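Local atomic coordinates of uncharacterized protein (Enterococcus faecalis, PDB entry 3CEX), a protein that is of unknown function but belongs to the DinB superfamily of helical-bundle proteins and probably assembles as a dimer. Residues Y121-D132 with T143-I152. Sequence-based numbering, arbitrary orientation.
Sequences YLDQIKEEQLSD and TRQVRLVSAI
The guanidinium of R144 is met along its edge by Q129 O, D132 OD2 and the hydroxyl of Y121, while I125 CD1 comes in obliquely and packs on R144 CD at 3.5 Å. R144 NH1 lies at the edge of the Y121 ring, near its plane, 2.9 Å from Y121 OH, and L148 CD2 approaches the ring obliquely. R144 NE donates to Q129 O (3.1 Å); the acceptor lies in the guanidinium plane, whereas NE stands above the carbonyl plane, on the face opposite D132 N, so two donors grip this oxygen. R144 NH2 donates to the anti lone pair of D132 OD2 (3.2 Å) within a salt bridge; OD2 is tilted out of the guanidinium plane, and carboxylate and guanidinium planes stand 82° apart. With CG anti to the backbone N (chi1 -163°) and a bend at chi3, the arginine reaches all three groups. Two backbone bonds tie the loop to the first turn of the helix: D132 O accepts from R144 N at 2.9 Å and L130 O from Q145 N. L130 CD2 meets L148 CD1 at 3.5 Å, and L122 lies against L148 and I152, which also touches T13 and L14 of helix 8-25. Q145 NE2 is hydrogen-bonded to E12 of the second subunit. T143 OG1 caps V146 N (3.2 Å), making T143 the N-cap of helix 144-170, which packs beside the end of helix 104-124 in the helical bundle characteristic of the DinB superfamily.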
loop_
_atom_site.group_PDB
_atom_site.type_symbol
_atom_site.label_atom_id
_atom_site.label_comp_id
_atom_site.label_asym_id
_atom_site.label_seq_id
_atom_site.Cartn_x
_atom_site.Cartn_y
_atom_site.Cartn_z
ATOM N N TYR A 121 -8.895 -0.295 -18.056
ATOM C CA TYR A 121 -7.982 0.682 -18.631
ATOM C C TYR A 121 -6.587 0.065 -18.760
ATOM O O TYR A 121 -5.955 0.160 -19.825
ATOM C CB TYR A 121 -7.940 1.986 -17.810
ATOM C CG TYR A 121 -7.115 3.075 -18.476
ATOM C CD1 TYR A 121 -7.668 3.900 -19.445
ATOM C CD2 TYR A 121 -5.789 3.266 -18.152
ATOM C CE1 TYR A 121 -6.905 4.885 -20.075
ATOM C CE2 TYR A 121 -5.020 4.251 -18.781
ATOM C CZ TYR A 121 -5.588 5.043 -19.732
ATOM O OH TYR A 121 -4.818 5.981 -20.353
ATOM N N LEU A 122 -6.133 -0.593 -17.693
ATOM C CA LEU A 122 -4.804 -1.189 -17.657
ATOM C C LEU A 122 -4.643 -2.241 -18.751
ATOM O O LEU A 122 -3.569 -2.393 -19.330
ATOM C CB LEU A 122 -4.495 -1.829 -16.284
ATOM C CG LEU A 122 -4.134 -0.817 -15.185
ATOM C CD1 LEU A 122 -3.917 -1.520 -13.859
ATOM C CD2 LEU A 122 -2.915 -0.051 -15.563
ATOM N N ASP A 123 -5.706 -2.988 -18.990
ATOM C CA ASP A 123 -5.684 -4.039 -19.998
ATOM C C ASP A 123 -5.680 -3.504 -21.425
ATOM O O ASP A 123 -5.319 -4.233 -22.357
ATOM C CB ASP A 123 -6.879 -4.956 -19.795
ATOM C CG ASP A 123 -6.723 -5.853 -18.584
ATOM O OD1 ASP A 123 -5.544 -6.146 -18.218
ATOM O OD2 ASP A 123 -7.774 -6.257 -17.984
ATOM N N GLN A 124 -6.104 -2.256 -21.608
ATOM C CA GLN A 124 -6.234 -1.687 -22.951
ATOM C C GLN A 124 -5.185 -0.622 -23.278
ATOM O O GLN A 124 -4.959 -0.326 -24.445
ATOM C CB GLN A 124 -7.652 -1.156 -23.173
ATOM C CG GLN A 124 -8.708 -2.262 -23.110
ATOM C CD GLN A 124 -10.130 -1.736 -23.235
ATOM O OE1 GLN A 124 -10.941 -1.884 -22.313
ATOM N NE2 GLN A 124 -10.443 -1.125 -24.372
ATOM N N ILE A 125 -4.525 -0.069 -22.269
ATOM C CA ILE A 125 -3.477 0.903 -22.526
ATOM C C ILE A 125 -2.355 0.228 -23.337
ATOM O O ILE A 125 -1.961 -0.891 -23.024
ATOM C CB ILE A 125 -2.944 1.530 -21.209
ATOM C CG1 ILE A 125 -2.182 2.833 -21.488
ATOM C CG2 ILE A 125 -2.091 0.561 -20.457
ATOM C CD1 ILE A 125 -3.030 3.898 -22.206
ATOM N N LYS A 126 -1.891 0.898 -24.399
ATOM C CA LYS A 126 -0.716 0.472 -25.172
ATOM C C LYS A 126 0.556 1.005 -24.538
ATOM O O LYS A 126 0.578 2.096 -23.962
ATOM C CB LYS A 126 -0.823 0.913 -26.650
ATOM C CG LYS A 126 -1.667 -0.048 -27.486
ATOM C CD LYS A 126 -2.278 0.596 -28.732
ATOM C CE LYS A 126 -3.663 1.232 -28.463
ATOM N NZ LYS A 126 -4.526 0.457 -27.467
ATOM N N GLU A 127 1.607 0.208 -24.625
ATOM C CA GLU A 127 2.846 0.478 -23.930
ATOM C C GLU A 127 3.489 1.797 -24.397
ATOM O O GLU A 127 4.170 2.470 -23.635
ATOM C CB GLU A 127 3.772 -0.710 -24.159
ATOM C CG GLU A 127 5.072 -0.714 -23.379
ATOM C CD GLU A 127 6.096 -1.652 -24.010
ATOM O OE1 GLU A 127 7.250 -1.199 -24.270
ATOM O OE2 GLU A 127 5.719 -2.831 -24.269
ATOM N N GLU A 128 3.270 2.148 -25.658
ATOM C CA GLU A 128 3.776 3.395 -26.225
ATOM C C GLU A 128 3.107 4.636 -25.592
ATOM O O GLU A 128 3.710 5.709 -25.518
ATOM C CB GLU A 128 3.577 3.395 -27.740
ATOM C CG GLU A 128 4.506 2.422 -28.483
ATOM C CD GLU A 128 4.149 0.912 -28.331
ATOM O OE1 GLU A 128 3.094 0.563 -27.722
ATOM O OE2 GLU A 128 4.947 0.073 -28.827
ATOM N N GLN A 129 1.869 4.467 -25.129
ATOM C CA GLN A 129 1.112 5.549 -24.498
ATOM C C GLN A 129 1.600 5.889 -23.087
ATOM O O GLN A 129 1.288 6.962 -22.582
ATOM C CB GLN A 129 -0.366 5.199 -24.429
ATOM C CG GLN A 129 -1.050 5.054 -25.752
ATOM C CD GLN A 129 -2.438 4.458 -25.608
ATOM O OE1 GLN A 129 -2.600 3.307 -25.178
ATOM N NE2 GLN A 129 -3.455 5.236 -25.976
ATOM N N LEU A 130 2.333 4.978 -22.450
ATOM C CA LEU A 130 2.752 5.203 -21.067
ATOM C C LEU A 130 3.706 6.396 -20.895
ATOM O O LEU A 130 3.740 7.007 -19.837
ATOM C CB LEU A 130 3.381 3.940 -20.460
ATOM C CG LEU A 130 2.438 2.764 -20.181
ATOM C CD1 LEU A 130 3.288 1.567 -19.751
ATOM C CD2 LEU A 130 1.368 3.124 -19.120
ATOM N N SER A 131 4.456 6.736 -21.942
ATOM C CA SER A 131 5.382 7.865 -21.872
ATOM C C SER A 131 4.707 9.211 -22.156
ATOM O O SER A 131 5.357 10.250 -22.080
ATOM C CB SER A 131 6.556 7.666 -22.847
ATOM O OG SER A 131 6.102 7.662 -24.180
ATOM N N ASP A 132 3.429 9.204 -22.517
ATOM C CA ASP A 132 2.730 10.453 -22.841
ATOM C C ASP A 132 2.712 11.427 -21.656
ATOM O O ASP A 132 2.310 11.043 -20.576
ATOM C CB ASP A 132 1.278 10.154 -23.191
ATOM C CG ASP A 132 1.116 9.482 -24.555
ATOM O OD1 ASP A 132 2.098 9.453 -25.347
ATOM O OD2 ASP A 132 -0.019 9.018 -24.841
ATOM N N THR A 143 3.502 11.987 -16.520
ATOM C CA THR A 143 3.164 11.127 -17.631
ATOM C C THR A 143 2.044 10.193 -17.236
ATOM O O THR A 143 1.698 10.079 -16.060
ATOM C CB THR A 143 4.362 10.240 -17.971
ATOM O OG1 THR A 143 4.709 9.449 -16.809
ATOM C CG2 THR A 143 5.574 11.084 -18.430
ATOM N N ARG A 144 1.499 9.487 -18.221
ATOM C CA ARG A 144 0.458 8.510 -17.966
ATOM C C ARG A 144 0.943 7.492 -16.909
ATOM O O ARG A 144 0.200 7.110 -16.002
ATOM C CB ARG A 144 0.097 7.810 -19.264
ATOM C CG ARG A 144 -1.199 7.062 -19.275
ATOM C CD ARG A 144 -1.538 6.637 -20.706
ATOM N NE ARG A 144 -1.501 7.759 -21.637
ATOM C CZ ARG A 144 -2.504 8.597 -21.858
ATOM N NH1 ARG A 144 -3.667 8.461 -21.246
ATOM N NH2 ARG A 144 -2.349 9.572 -22.714
ATOM N N GLN A 145 2.197 7.081 -17.060
ATOM C CA GLN A 145 2.797 6.055 -16.239
ATOM C C GLN A 145 2.848 6.470 -14.778
ATOM O O GLN A 145 2.457 5.695 -13.901
ATOM C CB GLN A 145 4.205 5.766 -16.743
ATOM C CG GLN A 145 4.901 4.675 -15.967
ATOM C CD GLN A 145 6.025 4.057 -16.767
ATOM O OE1 GLN A 145 5.841 3.742 -17.945
ATOM N NE2 GLN A 145 7.184 3.854 -16.130
ATOM N N VAL A 146 3.281 7.710 -14.535
ATOM C CA VAL A 146 3.365 8.271 -13.182
ATOM C C VAL A 146 1.975 8.291 -12.526
ATOM O O VAL A 146 1.797 7.916 -11.362
ATOM C CB VAL A 146 4.028 9.671 -13.220
ATOM C CG1 VAL A 146 3.801 10.431 -11.913
ATOM C CG2 VAL A 146 5.542 9.533 -13.490
ATOM N N ARG A 147 0.961 8.651 -13.309
ATOM C CA ARG A 147 -0.389 8.762 -12.783
ATOM C C ARG A 147 -0.944 7.377 -12.430
ATOM O O ARG A 147 -1.578 7.216 -11.384
ATOM C CB ARG A 147 -1.232 9.487 -13.807
ATOM C CG ARG A 147 -2.661 9.597 -13.567
ATOM C CD ARG A 147 -3.005 10.503 -12.404
ATOM N NE ARG A 147 -2.153 11.671 -12.169
ATOM C CZ ARG A 147 -2.369 12.904 -12.625
ATOM N NH1 ARG A 147 -3.361 13.182 -13.446
ATOM N NH2 ARG A 147 -1.551 13.874 -12.263
ATOM N N LEU A 148 -0.694 6.395 -13.292
ATOM C CA LEU A 148 -1.071 5.011 -13.042
ATOM C C LEU A 148 -0.399 4.421 -11.807
ATOM O O LEU A 148 -1.042 3.735 -11.039
ATOM C CB LEU A 148 -0.762 4.129 -14.259
ATOM C CG LEU A 148 -1.679 4.387 -15.480
ATOM C CD1 LEU A 148 -1.213 3.640 -16.744
ATOM C CD2 LEU A 148 -3.150 4.039 -15.121
ATOM N N VAL A 149 0.889 4.661 -11.637
ATOM C CA VAL A 149 1.604 4.189 -10.452
ATOM C C VAL A 149 1.056 4.857 -9.168
ATOM O O VAL A 149 0.903 4.206 -8.112
ATOM C CB VAL A 149 3.117 4.421 -10.593
ATOM C CG1 VAL A 149 3.835 4.165 -9.261
ATOM C CG2 VAL A 149 3.722 3.555 -11.684
ATOM N N SER A 150 0.768 6.162 -9.262
ATOM C CA SER A 150 0.186 6.904 -8.168
ATOM C C SER A 150 -1.161 6.328 -7.778
ATOM O O SER A 150 -1.462 6.207 -6.575
ATOM C CB SER A 150 0.010 8.397 -8.522
ATOM O OG SER A 150 1.272 9.010 -8.580
ATOM N N ALA A 151 -1.973 5.969 -8.779
ATOM C CA ALA A 151 -3.307 5.408 -8.498
ATOM C C ALA A 151 -3.240 4.055 -7.810
ATOM O O ALA A 151 -3.966 3.822 -6.838
ATOM C CB ALA A 151 -4.146 5.359 -9.714
ATOM N N ILE A 152 -2.331 3.187 -8.236
ATOM C CA ILE A 152 -2.161 1.883 -7.592
ATOM C C ILE A 152 -1.583 2.065 -6.181
ATOM O O ILE A 152 -2.079 1.460 -5.226
ATOM C CB ILE A 152 -1.205 0.947 -8.387
ATOM C CG1 ILE A 152 -1.749 0.617 -9.790
ATOM C CG2 ILE A 152 -0.935 -0.349 -7.631
ATOM C CD1 ILE A 152 -3.122 -0.014 -9.812
#